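Local structure of phosphatidylinositol phosphate phosphatase (1I9Z) at residues A[31-36]-A[302-307]; A[63-68]-A[112-117]. The protein removes the 5-phosphate from soluble and lipid inositol phosphates through its magnesium-dependent catalytic domain, controlling phosphoinositide levels in membrane trafficking and signalling. All blocks are in the same frame, centred on the assembly; numbering follows the deposited sequence.

How the contacts relate
Contact 1 and contact 2 lie with centres about 10 Å apart and reach the same six-stranded mixed sheet, in which strands 20-33 and 57-63 run side by side and parallel. Along the chain the order is 31-36, 63-68, 112-117, 302-307, so contact 2 falls wholly between the two halves of contact 1. Backbone bonds probably join them, L34 N to Q63 O at 2.8 Å and Y32 O to Q63 N at 2.9 Å. A shared water, bound to calcium, also touches N33 and D305. This 5-phosphatase domain of the DNase I-like clan thus illustrates how an active site at strand ends is assembled from loops far apart in sequence.

Contact 1 (A[31-36]-A[302-307]); sequences SYNLNG and YYSDHR
N33 lays its side chain flat against the imidazole of H306: the amide and ring planes lie only 8° apart, and N33 CB sits over the centre of the H306 ring, 3.6 Å from its centroid, in a CH-pi contact. With CG anti to the backbone N (chi1 178°), the N33 amide continues across that face, ND2 coming above the ring on its way to hydrogen bonds with D207 and E64. H306 ND1 is held by D283. Beside this stack, S304 OG donates to N33 O at 2.7 Å, tilted from the carbonyl plane, and accepts from H306 N, which closes an ST turn; N33 OD1 takes N35 N in an Asx turn. The loop 302-307 thus packs on the end of strand 20-33, where the DNase I-like fold holds the bound inositol bisphosphate and calcium; D305 lines the inositol bisphosphate pocket, and the N35 side chain comes within about 3 Å of the calcium at its nearest atom. The amide of N35 stacks on the D305 carboxylate at 26° between planes, N35 CB lying 3.4 Å from D305 OD1. A calcium-bound water bridges N33 OD1 and D305 OD1. On the far flank Y32 crosses Y303 at about a right angle, and H306 O meets the edge of the Y32 ring, 3.5 Å from Y32 CE1. A second water joins Y32 OH, S304 N and H306 O, accepting from S304 N.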
ATOM      1  N   SER A  31      -2.361  -5.787   5.823  1.00 12.18           N
ATOM      2  CA  SER A  31      -2.758  -6.808   4.865  1.00 13.39           C
ATOM      3  C   SER A  31      -3.038  -8.165   5.532  1.00 13.37           C
ATOM      4  O   SER A  31      -2.271  -8.619   6.430  1.00 12.94           O
ATOM      5  CB  SER A  31      -1.652  -6.974   3.784  1.00 12.98           C
ATOM      6  OG  SER A  31      -2.193  -7.692   2.708  1.00 15.68           O
ATOM      7  N   TYR A  32      -4.095  -8.843   5.074  1.00 14.00           N
ATOM      8  CA  TYR A  32      -4.446 -10.139   5.625  1.00 12.94           C
ATOM      9  C   TYR A  32      -5.179 -11.054   4.663  1.00 14.50           C
ATOM     10  O   TYR A  32      -6.259 -10.699   4.184  1.00 15.21           O
ATOM     11  CB  TYR A  32      -5.312  -9.911   6.887  1.00 13.81           C
ATOM     12  CG  TYR A  32      -5.425 -11.057   7.893  1.00 13.94           C
ATOM     13  CD1 TYR A  32      -4.760 -12.283   7.742  1.00 15.76           C
ATOM     14  CD2 TYR A  32      -6.172 -10.864   9.078  1.00 18.74           C
ATOM     15  CE1 TYR A  32      -4.864 -13.304   8.761  1.00 16.43           C
ATOM     16  CE2 TYR A  32      -6.264 -11.838  10.048  1.00 17.50           C
ATOM     17  CZ  TYR A  32      -5.621 -13.047   9.886  1.00 18.02           C
ATOM     18  OH  TYR A  32      -5.769 -14.049  10.851  1.00 18.77           O
ATOM     19  N   ASN A  33      -4.569 -12.181   4.287  1.00 11.53           N
ATOM     20  CA  ASN A  33      -5.257 -13.188   3.483  1.00 13.63           C
ATOM     21  C   ASN A  33      -5.974 -14.020   4.575  1.00 14.92           C
ATOM     22  O   ASN A  33      -5.350 -14.751   5.360  1.00 15.77           O
ATOM     23  CB  ASN A  33      -4.287 -14.153   2.749  1.00 14.01           C
ATOM     24  CG  ASN A  33      -5.033 -15.183   1.992  1.00 14.87           C
ATOM     25  OD1 ASN A  33      -5.972 -15.790   2.530  1.00 16.01           O
ATOM     26  ND2 ASN A  33      -4.629 -15.451   0.727  1.00 15.29           N
ATOM     27  N   LEU A  34      -7.296 -13.878   4.598  1.00 13.85           N
ATOM     28  CA  LEU A  34      -8.194 -14.503   5.605  1.00 13.68           C
ATOM     29  C   LEU A  34      -8.544 -15.954   5.490  1.00 15.53           C
ATOM     30  O   LEU A  34      -9.077 -16.536   6.459  1.00 15.65           O
ATOM     31  CB  LEU A  34      -9.541 -13.750   5.542  1.00 14.25           C
ATOM     32  CG  LEU A  34      -9.355 -12.273   5.795  1.00 12.24           C
ATOM     33  CD1 LEU A  34     -10.707 -11.592   5.310  1.00 15.05           C
ATOM     34  CD2 LEU A  34      -9.146 -11.989   7.317  1.00 15.83           C
ATOM     35  N   ASN A  35      -8.306 -16.553   4.312  1.00 14.02           N
ATOM     36  CA  ASN A  35      -8.694 -17.934   4.102  1.00 15.48           C
ATOM     37  C   ASN A  35     -10.208 -18.112   4.403  1.00 16.49           C
ATOM     38  O   ASN A  35     -10.631 -19.186   4.914  1.00 16.91           O
ATOM     39  CB  ASN A  35      -7.873 -18.872   4.980  1.00 16.11           C
ATOM     40  CG  ASN A  35      -7.986 -20.315   4.562  1.00 19.14           C
ATOM     41  OD1 ASN A  35      -8.070 -20.658   3.373  1.00 17.34           O
ATOM     42  ND2 ASN A  35      -8.015 -21.202   5.575  1.00 23.94           N
ATOM     43  N   GLY A  36     -10.976 -17.044   4.154  1.00 15.82           N
ATOM     44  CA  GLY A  36     -12.425 -17.090   4.342  1.00 18.58           C
ATOM     45  C   GLY A  36     -12.885 -17.082   5.790  1.00 20.11           C
ATOM     46  O   GLY A  36     -14.063 -17.336   6.035  1.00 21.12           O
ATOM     47  N   TYR A 302      -4.130 -16.075  14.446  1.00 16.18           N
ATOM     48  CA  TYR A 302      -4.165 -17.472  14.029  1.00 14.93           C
ATOM     49  C   TYR A 302      -5.446 -17.945  13.345  1.00 15.23           C
ATOM     50  O   TYR A 302      -5.678 -19.172  13.221  1.00 16.09           O
ATOM     51  CB  TYR A 302      -3.932 -18.316  15.334  1.00 16.59           C
ATOM     52  CG  TYR A 302      -2.552 -18.125  15.962  1.00 16.45           C
ATOM     53  CD1 TYR A 302      -2.277 -17.049  16.840  1.00 16.97           C
ATOM     54  CD2 TYR A 302      -1.545 -19.033  15.679  1.00 15.43           C
ATOM     55  CE1 TYR A 302      -0.970 -16.895  17.442  1.00 17.02           C
ATOM     56  CE2 TYR A 302      -0.259 -18.914  16.225  1.00 16.39           C
ATOM     57  CZ  TYR A 302       0.009 -17.829  17.114  1.00 17.65           C
ATOM     58  OH  TYR A 302       1.245 -17.704  17.680  1.00 18.18           O
ATOM     59  N   TYR A 303      -6.260 -16.987  12.875  1.00 15.11           N
ATOM     60  CA  TYR A 303      -7.534 -17.348  12.278  1.00 13.71           C
ATOM     61  C   TYR A 303      -7.425 -17.943  10.908  1.00 15.81           C
ATOM     62  O   TYR A 303      -8.366 -18.572  10.438  1.00 15.08           O
ATOM     63  CB  TYR A 303      -8.441 -16.115  12.147  1.00 14.13           C
ATOM     64  CG  TYR A 303      -8.513 -15.313  13.407  1.00 15.88           C
ATOM     65  CD1 TYR A 303      -8.375 -13.934  13.387  1.00 15.42           C
ATOM     66  CD2 TYR A 303      -8.749 -15.946  14.648  1.00 16.80           C
ATOM     67  CE1 TYR A 303      -8.442 -13.162  14.592  1.00 17.46           C
ATOM     68  CE2 TYR A 303      -8.856 -15.195  15.814  1.00 19.57           C
ATOM     69  CZ  TYR A 303      -8.698 -13.814  15.786  1.00 16.47           C
ATOM     70  OH  TYR A 303      -8.798 -13.042  16.957  1.00 20.55           O
ATOM     71  N   SER A 304      -6.272 -17.729  10.280  1.00 14.29           N
ATOM     72  CA  SER A 304      -6.069 -18.132   8.881  1.00 15.63           C
ATOM     73  C   SER A 304      -4.805 -18.992   8.710  1.00 15.67           C
ATOM     74  O   SER A 304      -4.083 -19.238   9.694  1.00 15.58           O
ATOM     75  CB  SER A 304      -5.937 -16.817   8.035  1.00 15.13           C
ATOM     76  OG  SER A 304      -5.584 -17.105   6.664  1.00 15.51           O
ATOM     77  N   ASP A 305      -4.585 -19.492   7.484  1.00 14.52           N
ATOM     78  CA  ASP A 305      -3.347 -20.231   7.233  1.00 17.65           C
ATOM     79  C   ASP A 305      -2.241 -19.212   6.864  1.00 15.71           C
ATOM     80  O   ASP A 305      -1.088 -19.580   6.664  1.00 14.60           O
ATOM     81  CB  ASP A 305      -3.534 -21.299   6.152  1.00 17.01           C
ATOM     82  CG  ASP A 305      -4.140 -20.753   4.873  1.00 20.33           C
ATOM     83  OD1 ASP A 305      -4.535 -19.563   4.735  1.00 16.38           O
ATOM     84  OD2 ASP A 305      -4.193 -21.598   3.974  1.00 23.44           O
ATOM     85  N   HIS A 306      -2.571 -17.927   6.796  1.00 15.44           N
ATOM     86  CA  HIS A 306      -1.542 -16.882   6.640  1.00 14.42           C
ATOM     87  C   HIS A 306      -1.504 -16.026   7.897  1.00 17.26           C
ATOM     88  O   HIS A 306      -2.526 -15.873   8.591  1.00 15.06           O
ATOM     89  CB  HIS A 306      -1.865 -15.850   5.546  1.00 13.59           C
ATOM     90  CG  HIS A 306      -1.827 -16.400   4.166  1.00 11.08           C
ATOM     91  ND1 HIS A 306      -1.006 -15.885   3.177  1.00 13.82           N
ATOM     92  CD2 HIS A 306      -2.575 -17.358   3.579  1.00 13.97           C
ATOM     93  CE1 HIS A 306      -1.266 -16.504   2.032  1.00 12.78           C
ATOM     94  NE2 HIS A 306      -2.220 -17.405   2.251  1.00 15.74           N
ATOM     95  N   ARG A 307      -0.341 -15.454   8.205  1.00 15.84           N
ATOM     96  CA  ARG A 307      -0.295 -14.408   9.263  1.00 14.07           C
ATOM     97  C   ARG A 307      -0.514 -13.088   8.596  1.00 14.13           C
ATOM     98  O   ARG A 307      -0.134 -12.917   7.423  1.00 12.84           O
ATOM     99  CB  ARG A 307       1.079 -14.277   9.915  1.00 12.68           C
ATOM    100  CG  ARG A 307       1.477 -15.528  10.679  1.00 13.18           C
ATOM    101  CD  ARG A 307       0.876 -15.453  12.200  1.00 13.97           C
ATOM    102  NE  ARG A 307       1.286 -16.705  12.804  1.00 15.39           N
ATOM    103  CZ  ARG A 307       0.612 -17.844  12.779  1.00 18.49           C
ATOM    104  NH1 ARG A 307      -0.621 -17.961  12.245  1.00 16.00           N
ATOM    105  NH2 ARG A 307       1.274 -18.970  13.114  1.00 18.66           N
TER
HETATM  106  O   HOH W   1      -3.935 -15.965  10.762  1.00 16.15           O
HETATM  107  O   HOH W   2      -1.858 -12.399   5.309  1.00 13.30           O
HETATM  108  O   HOH W   3      -5.584 -18.527   2.398  1.00 14.03           O
HETATM  109  O   HOH W   4      -9.054 -20.132   8.277  1.00 25.31           O
HETATM  110  O   HOH W   5      -6.733 -23.553   3.106  1.00 50.95           O

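Contact 2 (A[63-68]-A[112-117]); sequences QEIVQL and GTALMI. With CA (calcium ion), chain B.
Where the loop 63-68 turns past the start of strand 113-120, I65 N donates to G112 O at 2.9 Å with an N-H...O angle of 169°, meeting the carbonyl in its plane on a lone pair. This ties the loop after strand 57-63 to the residue leading into strand 113-120, the antiparallel neighbour of 57-63 in the six-stranded sheet of the DNase I-like fold, and E64 brings the calcium ion to that end of the sheet. The backbone of G112 packs directly against 64-66 with no side chain between them. I65 directs its side chain toward the strand. Its CG1 stands anti to the carbonyl carbon (chi1 -78°), and the extended branch beyond carries CD1 to A114 CB, a tight contact of 3.5 Å; K80 and R81 of helix 78-94 touch I65, and R81 also touches A114. E64 points the other way, its chain running out from the backbone to the metal. There both carboxylate oxygens face the ion, E64 OE2 2.8 Å and E64 OE1 2.9 Å from calcium. L68 N also donates to E64 OE1 at 3.2 Å, from above the carboxylate plane, which would limit rotation of the group. Four waters also bind the calcium; one of them, 2.8 Å from the calcium, donates a hydrogen bond to L68 O at 2.7 Å.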
ATOM      1  N   GLN A  63      -7.525 -10.377   1.578  1.00 12.65           N
ATOM      2  CA  GLN A  63      -7.661 -11.349   0.497  1.00 12.65           C
ATOM      3  C   GLN A  63      -8.487 -12.528   1.040  1.00 15.26           C
ATOM      4  O   GLN A  63      -8.491 -12.810   2.257  1.00 15.17           O
ATOM      5  CB  GLN A  63      -6.339 -11.832  -0.058  1.00 13.49           C
ATOM      6  CG  GLN A  63      -5.441 -10.599  -0.510  1.00 11.90           C
ATOM      7  CD  GLN A  63      -4.717 -10.002   0.678  1.00 13.71           C
ATOM      8  OE1 GLN A  63      -4.276 -10.747   1.566  1.00 14.08           O
ATOM      9  NE2 GLN A  63      -4.538  -8.678   0.683  1.00 12.86           N
ATOM     10  N   GLU A  64      -9.152 -13.228   0.134  1.00 15.03           N
ATOM     11  CA  GLU A  64     -10.013 -14.366   0.493  1.00 14.73           C
ATOM     12  C   GLU A  64     -11.087 -14.072   1.545  1.00 17.56           C
ATOM     13  O   GLU A  64     -11.256 -14.850   2.522  1.00 20.04           O
ATOM     14  CB  GLU A  64      -9.206 -15.620   0.904  1.00 16.39           C
ATOM     15  CG  GLU A  64      -8.219 -16.000  -0.210  1.00 15.73           C
ATOM     16  CD  GLU A  64      -7.681 -17.391  -0.064  1.00 19.95           C
ATOM     17  OE1 GLU A  64      -8.443 -18.276   0.406  1.00 19.16           O
ATOM     18  OE2 GLU A  64      -6.556 -17.646  -0.508  1.00 19.94           O
ATOM     19  N   ILE A  65     -11.817 -12.986   1.368  1.00 17.45           N
ATOM     20  CA  ILE A  65     -12.944 -12.690   2.295  1.00 19.84           C
ATOM     21  C   ILE A  65     -13.858 -13.932   2.220  1.00 23.66           C
ATOM     22  O   ILE A  65     -14.512 -14.344   3.203  1.00 23.77           O
ATOM     23  CB  ILE A  65     -13.667 -11.390   1.889  1.00 18.74           C
ATOM     24  CG1 ILE A  65     -12.803 -10.211   2.367  1.00 19.15           C
ATOM     25  CG2 ILE A  65     -15.172 -11.351   2.549  1.00 17.61           C
ATOM     26  CD1 ILE A  65     -13.305  -8.878   1.973  1.00 21.30           C
ATOM     27  N   VAL A  66     -13.851 -14.562   1.052  1.00 26.90           N
ATOM     28  CA  VAL A  66     -14.514 -15.848   0.870  1.00 30.25           C
ATOM     29  C   VAL A  66     -13.338 -16.779   0.480  1.00 31.58           C
ATOM     30  O   VAL A  66     -12.544 -16.464  -0.413  1.00 31.00           O
ATOM     31  CB  VAL A  66     -15.541 -15.836  -0.256  1.00 31.73           C
ATOM     32  CG1 VAL A  66     -16.133 -17.265  -0.403  1.00 34.61           C
ATOM     33  CG2 VAL A  66     -16.643 -14.863   0.093  1.00 32.58           C
ATOM     34  N   GLN A  67     -13.203 -17.880   1.198  1.00 33.79           N
ATOM     35  CA  GLN A  67     -12.131 -18.844   0.948  1.00 36.86           C
ATOM     36  C   GLN A  67     -12.165 -19.352  -0.495  1.00 38.72           C
ATOM     37  O   GLN A  67     -13.209 -19.737  -1.008  1.00 38.97           O
ATOM     38  CB  GLN A  67     -12.261 -20.024   1.931  1.00 38.03           C
ATOM     39  CG  GLN A  67     -11.494 -21.256   1.537  1.00 40.82           C
ATOM     40  CD  GLN A  67     -11.178 -22.186   2.694  1.00 42.47           C
ATOM     41  OE1 GLN A  67     -12.062 -22.589   3.440  1.00 45.70           O
ATOM     42  NE2 GLN A  67      -9.908 -22.543   2.837  1.00 45.10           N
ATOM     43  N   LEU A  68     -11.012 -19.372  -1.149  1.00 40.51           N
ATOM     44  CA  LEU A  68     -10.945 -19.852  -2.529  1.00 44.18           C
ATOM     45  C   LEU A  68     -10.870 -21.403  -2.624  1.00 46.82           C
ATOM     46  O   LEU A  68     -10.142 -22.066  -1.856  1.00 46.84           O
ATOM     47  CB  LEU A  68      -9.740 -19.207  -3.236  1.00 43.88           C
ATOM     48  CG  LEU A  68      -9.801 -17.676  -3.297  1.00 45.11           C
ATOM     49  CD1 LEU A  68      -8.513 -17.182  -3.985  1.00 46.48           C
ATOM     50  CD2 LEU A  68     -11.032 -17.199  -4.078  1.00 45.27           C
ATOM     51  N   GLY A 112     -12.922 -11.888  -3.686  1.00 16.44           N
ATOM     52  CA  GLY A 112     -12.591 -11.908  -2.273  1.00 16.92           C
ATOM     53  C   GLY A 112     -11.520 -10.916  -1.784  1.00 15.57           C
ATOM     54  O   GLY A 112     -11.116 -10.906  -0.594  1.00 15.69           O
ATOM     55  N   THR A 113     -11.049 -10.102  -2.696  1.00 14.76           N
ATOM     56  CA  THR A 113     -10.053  -9.089  -2.373  1.00 15.35           C
ATOM     57  C   THR A 113     -10.751  -7.777  -2.075  1.00 16.14           C
ATOM     58  O   THR A 113     -11.633  -7.390  -2.861  1.00 15.19           O
ATOM     59  CB  THR A 113      -9.083  -8.931  -3.591  1.00 15.36           C
ATOM     60  OG1 THR A 113      -8.489 -10.206  -3.850  1.00 15.93           O
ATOM     61  CG2 THR A 113      -8.029  -7.856  -3.295  1.00 14.52           C
ATOM     62  N   ALA A 114     -10.406  -7.117  -0.947  1.00 14.06           N
ATOM     63  CA  ALA A 114     -11.032  -5.827  -0.657  1.00 16.03           C
ATOM     64  C   ALA A 114     -10.036  -4.827  -0.068  1.00 16.66           C
ATOM     65  O   ALA A 114      -9.054  -5.200   0.596  1.00 15.78           O
ATOM     66  CB  ALA A 114     -12.235  -6.012   0.318  1.00 14.02           C
ATOM     67  N   LEU A 115     -10.299  -3.563  -0.305  1.00 15.32           N
ATOM     68  CA  LEU A 115      -9.446  -2.484   0.196  1.00 14.63           C
ATOM     69  C   LEU A 115     -10.370  -1.490   0.887  1.00 15.10           C
ATOM     70  O   LEU A 115     -11.417  -1.114   0.348  1.00 15.66           O
ATOM     71  CB  LEU A 115      -8.721  -1.750  -0.992  1.00 14.85           C
ATOM     72  CG  LEU A 115      -7.734  -0.661  -0.550  1.00 16.01           C
ATOM     73  CD1 LEU A 115      -6.509  -1.342   0.230  1.00 15.63           C
ATOM     74  CD2 LEU A 115      -7.247   0.137  -1.836  1.00 15.45           C
ATOM     75  N   MET A 116     -10.028  -1.100   2.103  1.00 14.79           N
ATOM     76  CA  MET A 116     -10.858  -0.119   2.768  1.00 14.85           C
ATOM     77  C   MET A 116      -9.926   0.871   3.433  1.00 14.89           C
ATOM     78  O   MET A 116      -8.871   0.481   4.025  1.00 16.33           O
ATOM     79  CB  MET A 116     -11.788  -0.804   3.797  1.00 16.81           C
ATOM     80  CG  MET A 116     -11.036  -1.651   4.779  1.00 17.86           C
ATOM     81  SD  MET A 116     -12.213  -2.715   5.815  1.00 18.40           S
ATOM     82  CE  MET A 116     -12.763  -3.860   4.742  1.00 16.49           C
ATOM     83  N   ILE A 117     -10.293   2.153   3.353  1.00 13.64           N
ATOM     84  CA  ILE A 117      -9.427   3.195   3.893  1.00 14.14           C
ATOM     85  C   ILE A 117     -10.198   4.047   4.923  1.00 17.04           C
ATOM     86  O   ILE A 117     -11.337   4.488   4.652  1.00 15.84           O
ATOM     87  CB  ILE A 117      -8.898   4.077   2.717  1.00 14.25           C
ATOM     88  CG1 ILE A 117      -7.986   3.226   1.788  1.00 13.10           C
ATOM     89  CG2 ILE A 117      -8.062   5.293   3.334  1.00 15.37           C
ATOM     90  CD1 ILE A 117      -7.289   4.062   0.684  1.00 16.38           C
TER
HETATM   91 CA    CA B 301      -6.196 -20.092   0.876  1.00 31.87          CA
HETATM   92  O   HOH W   6      -8.014 -21.932  -0.213  1.00 42.47           O
HETATM   93  O   HOH W   7      -5.653 -19.909  -1.289  1.00 28.74           O
HETATM   94  O   HOH W   8      -4.939 -21.800   1.493  1.00 26.12           O
HETATM   95  O   HOH W   3      -5.584 -18.527   2.398  1.00 14.03           O